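Local structure of epidermal growth factor receptor pathway substrate 8-like protein 1 (Mus musculus, 2CY5) at residues 13-16 with 17-20; 54-57 with 58-61; 118-121 with 122-125. The protein probably works in growth factor receptor signalling as an EPS8-related adaptor, its phosphotyrosine-binding domain recognising peptide motifs of partner proteins. All coordinates share one frame; numbering follows the deposited sequence.

Contact 1 of 3, residues 13-16 with 17-20; sequences VNHL and VTFC
Leu16 and Val17 turn their backbones to the same residue, Phe111 of strand 108-114, and so form a classic beta bulge in strand 9-20, where the short axes of 13-16 and 17-20 are 39° apart. The psi of Leu16 lies far from extended values and marks the extra residue. Across this kink the imidazole of His15 reaches along the chain to Thr18: NE2 and OG1 lie 2.9 Å apart in a hydrogen bond whose direction is not settled, with an angle of 160°. The hydroxyl lies at the edge of the ring, near its plane, while one face looks onto the Val17 amide, with CE1 3.5 Å from Val17 N. What carries the ring forward over this peptide is a first torsion that sets CG opposite the backbone N (chi1 168°). Histidine suits the place because it joins a flat face for packing to a polar edge for bonding; Phe112 meets it edge-to-face. Val17, a compact branched residue, packs on Leu37 and Met40 of helix 30-42, which places the bulge in the hydrophobic interior of this PH-like fold. Farther along, Cys20 forms a disulfide with Cys20 of the second subunit. The hydroxyl of Thr18 is shared: OG1 bonds both NE2 of His15 and ND1 of His110, and it stands 3.7 Å from CE1 of His15.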
loop_
_atom_site.group_PDB
_atom_site.type_symbol
_atom_site.label_atom_id
_atom_site.label_comp_id
_atom_site.label_asym_id
_atom_site.label_seq_id
_atom_site.Cartn_x
_atom_site.Cartn_y
_atom_site.Cartn_z
ATOM N N VAL A 13 17.207 2.378 8.137
ATOM C CA VAL A 13 16.795 1.036 8.479
ATOM C C VAL A 13 16.827 0.232 7.172
ATOM O O VAL A 13 16.914 0.833 6.111
ATOM C CB VAL A 13 15.273 1.035 8.984
ATOM C CG1 VAL A 13 15.152 1.902 10.239
ATOM C CG2 VAL A 13 14.410 1.549 7.877
ATOM N N ASN A 14 16.600 -1.060 7.298
ATOM C CA ASN A 14 16.413 -1.921 6.112
ATOM C C ASN A 14 14.963 -2.384 6.157
ATOM O O ASN A 14 14.532 -3.089 7.085
ATOM C CB ASN A 14 17.289 -3.204 6.289
ATOM C CG ASN A 14 18.793 -2.910 5.951
ATOM O OD1 ASN A 14 19.061 -2.049 5.268
ATOM N ND2 ASN A 14 19.668 -3.627 6.499
ATOM N N HIS A 15 14.233 -2.094 5.123
ATOM C CA HIS A 15 12.859 -2.652 5.128
ATOM C C HIS A 15 12.984 -4.133 4.803
ATOM O O HIS A 15 13.768 -4.513 3.880
ATOM C CB HIS A 15 12.112 -1.886 4.012
ATOM C CG HIS A 15 10.797 -2.548 3.714
ATOM N ND1 HIS A 15 10.622 -3.499 2.695
ATOM C CD2 HIS A 15 9.595 -2.453 4.344
ATOM C CE1 HIS A 15 9.373 -3.951 2.730
ATOM N NE2 HIS A 15 8.720 -3.330 3.715
ATOM N N LEU A 16 12.311 -5.016 5.482
ATOM C CA LEU A 16 12.433 -6.426 5.171
ATOM C C LEU A 16 11.182 -6.907 4.388
ATOM O O LEU A 16 11.378 -7.564 3.412
ATOM C CB LEU A 16 12.487 -7.255 6.420
ATOM C CG LEU A 16 13.743 -6.839 7.276
ATOM C CD1 LEU A 16 13.781 -7.842 8.506
ATOM C CD2 LEU A 16 14.999 -7.104 6.416
ATOM N N VAL A 17 9.952 -6.641 4.846
ATOM C CA VAL A 17 8.745 -7.167 4.131
ATOM C C VAL A 17 7.497 -6.365 4.634
ATOM O O VAL A 17 7.541 -5.745 5.739
ATOM C CB VAL A 17 8.540 -8.718 4.585
ATOM C CG1 VAL A 17 7.832 -8.868 5.943
ATOM C CG2 VAL A 17 7.643 -9.367 3.517
ATOM N N THR A 18 6.465 -6.234 3.782
ATOM C CA THR A 18 5.190 -5.683 4.147
ATOM C C THR A 18 4.181 -6.765 3.684
ATOM O O THR A 18 4.297 -7.260 2.495
ATOM C CB THR A 18 4.967 -4.457 3.406
ATOM O OG1 THR A 18 5.865 -3.415 3.846
ATOM C CG2 THR A 18 3.480 -3.995 3.621
ATOM N N PHE A 19 3.236 -7.185 4.496
ATOM C CA PHE A 19 2.257 -8.158 4.056
ATOM C C PHE A 19 0.914 -7.826 4.672
ATOM O O PHE A 19 0.870 -7.160 5.734
ATOM C CB PHE A 19 2.756 -9.612 4.366
ATOM C CG PHE A 19 2.862 -9.963 5.845
ATOM C CD1 PHE A 19 1.757 -10.163 6.598
ATOM C CD2 PHE A 19 4.159 -10.078 6.420
ATOM C CE1 PHE A 19 1.880 -10.494 8.008
ATOM C CE2 PHE A 19 4.322 -10.405 7.807
ATOM C CZ PHE A 19 3.209 -10.605 8.590
ATOM N N CYS A 20 -0.193 -8.207 4.024
ATOM C CA CYS A 20 -1.549 -7.797 4.478
ATOM C C CYS A 20 -1.931 -8.755 5.583
ATOM O O CYS A 20 -1.536 -9.954 5.605
ATOM C CB CYS A 20 -2.657 -7.995 3.277
ATOM S SG CYS A 20 -1.818 -6.977 1.932
#

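Contact 2 of 3, residues 54-57 with 58-61; sequences RVSP and SQVT
Ser58 follows Pro57 at the turn of a beta hairpin, where strand 49-55 gives way to strand 59-63. Its amide makes a weak bond back to Ser56 OG, 3.4 Å from Ser58 N, and its own OG lies 3.6 Å from that same hydroxyl. Small polar residues fit this exposed bend, and the ring of Pro57 fixes the backbone phi just before it. Gln59 opens the returning strand. Its carbonyl receives the amide of Ser56 almost head-on, Ser56 N to Gln59 O being 3.0 Å with a C=O...N angle of 170°. The Ser56 hydroxyl also comes near this oxygen, because chi1 of 81° tucks OG between the backbone N and the carbonyl carbon, on the side of the turn. The CB of Gln59 points away from the first strand, although CG passes 3.8 Å from Ser56 OG. Val60 pairs with Val55 without backbone hydrogen bonds between them; instead Val60 CA approaches Arg54 O at 3.3 Å in a C-H...O contact. Thr61 then closes a hydrogen-bonded pair with Arg54, in which Arg54 N to Thr61 O measures 2.7 Å and is nearly straight at 175°. A water beside this pair bonds to Thr61 OG1 at 2.8 Å and donates to Gln59 O and, weakly, to Arg54 O. The branched valines suit a buried sheet face: Val55 rests on Asp125 and Ile126 of helix 118-133, while Val60 touches Leu76. On the other face Thr61 meets Glu70 and Ser73 of strand 70-75, and Arg54 reaches Gln10 of strand 9-20, so the hairpin lies between these two strands in the sheet.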
loop_
_atom_site.group_PDB
_atom_site.type_symbol
_atom_site.label_atom_id
_atom_site.label_comp_id
_atom_site.label_asym_id
_atom_site.label_seq_id
_atom_site.Cartn_x
_atom_site.Cartn_y
_atom_site.Cartn_z
ATOM N N ARG A 54 11.731 8.460 8.781
ATOM C CA ARG A 54 11.586 9.728 9.449
ATOM C C ARG A 54 10.363 9.869 10.328
ATOM O O ARG A 54 9.253 9.537 9.944
ATOM C CB ARG A 54 11.743 10.818 8.406
ATOM C CG ARG A 54 11.675 12.233 9.009
ATOM C CD ARG A 54 11.752 13.416 7.965
ATOM N NE ARG A 54 13.025 13.406 7.225
ATOM C CZ ARG A 54 13.212 14.091 6.079
ATOM N NH1 ARG A 54 12.234 14.839 5.535
ATOM N NH2 ARG A 54 14.370 14.027 5.455
ATOM N N VAL A 55 10.546 10.181 11.646
ATOM C CA VAL A 55 9.362 10.345 12.517
ATOM C C VAL A 55 9.156 11.843 12.751
ATOM O O VAL A 55 10.123 12.526 13.172
ATOM C CB VAL A 55 9.665 9.689 13.789
ATOM C CG1 VAL A 55 8.511 9.703 14.684
ATOM C CG2 VAL A 55 10.126 8.142 13.481
ATOM N N SER A 56 7.983 12.363 12.441
ATOM C CA SER A 56 7.646 13.775 12.659
ATOM C C SER A 56 6.473 13.793 13.488
ATOM O O SER A 56 5.852 12.758 13.753
ATOM C CB SER A 56 7.443 14.451 11.338
ATOM O OG SER A 56 6.176 14.165 10.879
ATOM N N PRO A 57 6.046 14.954 14.001
ATOM C CA PRO A 57 4.880 14.832 14.874
ATOM C C PRO A 57 3.544 14.505 14.182
ATOM O O PRO A 57 2.606 14.338 14.858
ATOM C CB PRO A 57 4.733 16.239 15.521
ATOM C CG PRO A 57 6.253 16.689 15.481
ATOM C CD PRO A 57 6.659 16.303 14.057
ATOM N N SER A 58 3.477 14.571 12.876
ATOM C CA SER A 58 2.205 14.216 12.171
ATOM C C SER A 58 2.242 12.909 11.389
ATOM O O SER A 58 1.186 12.447 10.997
ATOM C CB SER A 58 1.856 15.290 11.190
ATOM O OG SER A 58 2.882 15.395 10.213
ATOM N N GLN A 59 3.437 12.346 11.117
ATOM C CA GLN A 59 3.581 11.126 10.283
ATOM C C GLN A 59 4.881 10.444 10.341
ATOM O O GLN A 59 5.884 11.025 10.826
ATOM C CB GLN A 59 3.331 11.420 8.836
ATOM C CG GLN A 59 4.243 12.403 8.183
ATOM C CD GLN A 59 3.853 12.657 6.650
ATOM O OE1 GLN A 59 4.721 12.790 5.812
ATOM N NE2 GLN A 59 2.558 12.695 6.334
ATOM N N VAL A 60 4.889 9.200 9.870
ATOM C CA VAL A 60 6.117 8.434 9.722
ATOM C C VAL A 60 6.334 8.416 8.212
ATOM O O VAL A 60 5.394 8.097 7.439
ATOM C CB VAL A 60 6.011 6.975 10.257
ATOM C CG1 VAL A 60 7.228 6.163 9.882
ATOM C CG2 VAL A 60 5.885 7.043 11.723
ATOM N N THR A 61 7.516 8.801 7.791
ATOM C CA THR A 61 7.871 8.825 6.340
ATOM C C THR A 61 9.029 7.913 6.000
ATOM O O THR A 61 9.960 7.781 6.825
ATOM C CB THR A 61 8.246 10.260 5.965
ATOM O OG1 THR A 61 7.138 11.131 6.310
ATOM C CG2 THR A 61 8.483 10.339 4.520
HETATM O O HOH W 1 8.103 12.007 8.746
#

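Contact 3 of 3, residues 118-121 with 122-125; sequences GAEL and IRED. With CA (calcium ion), chain B.
This part of the C-terminal helix 118-133, which packs against the beta sheet as in PH-like folds, carries one ligand of a calcium site. Successive i to i+4 bonds build it, among them Arg123 N to Ala119 O at 2.9 Å. Beside strand 79-85, Glu120 and Arg123 run side by side and form a salt bridge: NE lies 2.6 Å and NH2 2.9 Å from the single oxygen Glu120 OE1. The guanidinium offers its edge, but NE meets that oxygen from above the carboxylate plane, and the two flat groups stand 44° apart. Arginine suits the place because its long chain bends at chi3 (77°) and turns NE and NH2 back toward the glutamate. With an alanine in place of Arg123, the Glu120 carboxylate would probably lose its charged mate and be free to turn, and Asp83 and Ala84 would lose the side chain packed on them. Ile122 faces inward, its CD1 3.6 Å from Gly118 O, and fills the space toward Val13, Leu53 and Leu95 with branched hydrocarbon. Asp125 reaches the calcium ion through one oxygen, with five waters and the carbonyl of Ala6 completing the shell. Its other oxygen, OD2, bonds Tyr11 OH, a second hold on the carboxylate besides the metal. Asp125 OD1 binds the calcium at 2.4 Å, whereas OD2 remains 3.8 Å from it.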
loop_
_atom_site.group_PDB
_atom_site.type_symbol
_atom_site.label_atom_id
_atom_site.label_comp_id
_atom_site.label_asym_id
_atom_site.label_seq_id
_atom_site.Cartn_x
_atom_site.Cartn_y
_atom_site.Cartn_z
ATOM N N GLY A 118 19.263 0.338 16.397
ATOM C CA GLY A 118 18.323 -0.678 16.904
ATOM C C GLY A 118 16.876 -0.271 16.613
ATOM O O GLY A 118 16.579 0.878 16.257
ATOM N N ALA A 119 15.954 -1.133 16.919
ATOM C CA ALA A 119 14.523 -0.911 16.642
ATOM C C ALA A 119 13.903 -0.337 17.893
ATOM O O ALA A 119 12.898 0.322 17.828
ATOM C CB ALA A 119 13.792 -2.377 16.383
ATOM N N GLU A 120 14.507 -0.625 19.069
ATOM C CA GLU A 120 13.907 -0.151 20.331
ATOM C C GLU A 120 13.833 1.357 20.448
ATOM O O GLU A 120 12.791 1.887 20.955
ATOM C CB GLU A 120 14.722 -0.627 21.528
ATOM C CG GLU A 120 13.951 -0.319 22.742
ATOM C CD GLU A 120 12.707 -1.237 22.830
ATOM O OE1 GLU A 120 11.703 -0.690 23.385
ATOM O OE2 GLU A 120 12.794 -2.459 22.369
ATOM N N LEU A 121 14.840 2.005 19.947
ATOM C CA LEU A 121 14.886 3.493 20.005
ATOM C C LEU A 121 13.881 4.026 19.073
ATOM O O LEU A 121 13.214 5.017 19.355
ATOM C CB LEU A 121 16.282 3.960 19.586
ATOM C CG LEU A 121 16.633 5.453 19.658
ATOM C CD1 LEU A 121 16.653 5.880 21.094
ATOM C CD2 LEU A 121 18.015 5.786 19.098
ATOM N N ILE A 122 13.658 3.334 17.952
ATOM C CA ILE A 122 12.680 3.928 16.965
ATOM C C ILE A 122 11.261 3.713 17.449
ATOM O O ILE A 122 10.419 4.616 17.277
ATOM C CB ILE A 122 12.858 3.297 15.498
ATOM C CG1 ILE A 122 14.321 3.509 14.950
ATOM C CG2 ILE A 122 11.865 3.961 14.554
ATOM C CD1 ILE A 122 14.678 2.567 13.676
ATOM N N ARG A 123 10.992 2.518 18.020
ATOM C CA ARG A 123 9.713 2.199 18.658
ATOM C C ARG A 123 9.368 3.269 19.703
ATOM O O ARG A 123 8.247 3.789 19.684
ATOM C CB ARG A 123 9.768 0.848 19.341
ATOM C CG ARG A 123 8.469 0.575 20.150
ATOM C CD ARG A 123 8.685 -0.594 21.062
ATOM N NE ARG A 123 9.466 -0.012 22.142
ATOM C CZ ARG A 123 8.930 0.862 23.003
ATOM N NH1 ARG A 123 7.650 1.224 22.906
ATOM N NH2 ARG A 123 9.697 1.391 23.935
ATOM N N GLU A 124 10.321 3.668 20.537
ATOM C CA GLU A 124 9.944 4.652 21.564
ATOM C C GLU A 124 9.630 5.921 20.951
ATOM O O GLU A 124 8.742 6.528 21.450
ATOM C CB GLU A 124 11.097 4.914 22.593
ATOM C CG GLU A 124 11.238 3.910 23.676
ATOM C CD GLU A 124 12.568 4.317 24.481
ATOM O OE1 GLU A 124 13.711 3.776 24.190
ATOM O OE2 GLU A 124 12.456 5.248 25.314
ATOM N N ASP A 125 10.326 6.349 19.901
ATOM C CA ASP A 125 10.068 7.601 19.252
ATOM C C ASP A 125 8.690 7.640 18.570
ATOM O O ASP A 125 7.836 8.562 18.774
ATOM C CB ASP A 125 11.179 7.832 18.216
ATOM C CG ASP A 125 11.115 9.245 17.602
ATOM O OD1 ASP A 125 10.314 10.060 18.087
ATOM O OD2 ASP A 125 11.891 9.580 16.706
HETATM CA CA CA B . 10.094 12.395 18.466
HETATM O O HOH W 2 11.002 12.282 16.257
HETATM O O HOH W 3 8.446 11.291 19.594
HETATM O O HOH W 4 8.352 13.436 17.127
HETATM O O HOH W 5 11.818 11.875 19.972
HETATM O O HOH W 6 9.533 13.757 20.392
#

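From the N terminus the chain first meets contact 1, a bulge within strand 9-20, next contact 2, the turn between strands 49-55 and 59-63, and last contact 3, in helix 118-133. Each is local, so they follow in series, with none enclosing or crossing another; only contact 2 closes a loop, the hairpin turn. Strands 9-20 and 49-55 are neighbours in the sheet, yet contacts 1 and 2 do not touch, their centres being about 17 Å apart. Contact 3 touches both: Ile122 CD1 packs on Val13 CG1 at 3.5 Å, and Asp125 OD2 lies 3.7 Å from Val55 CB. The helix thereby ties the two strands together.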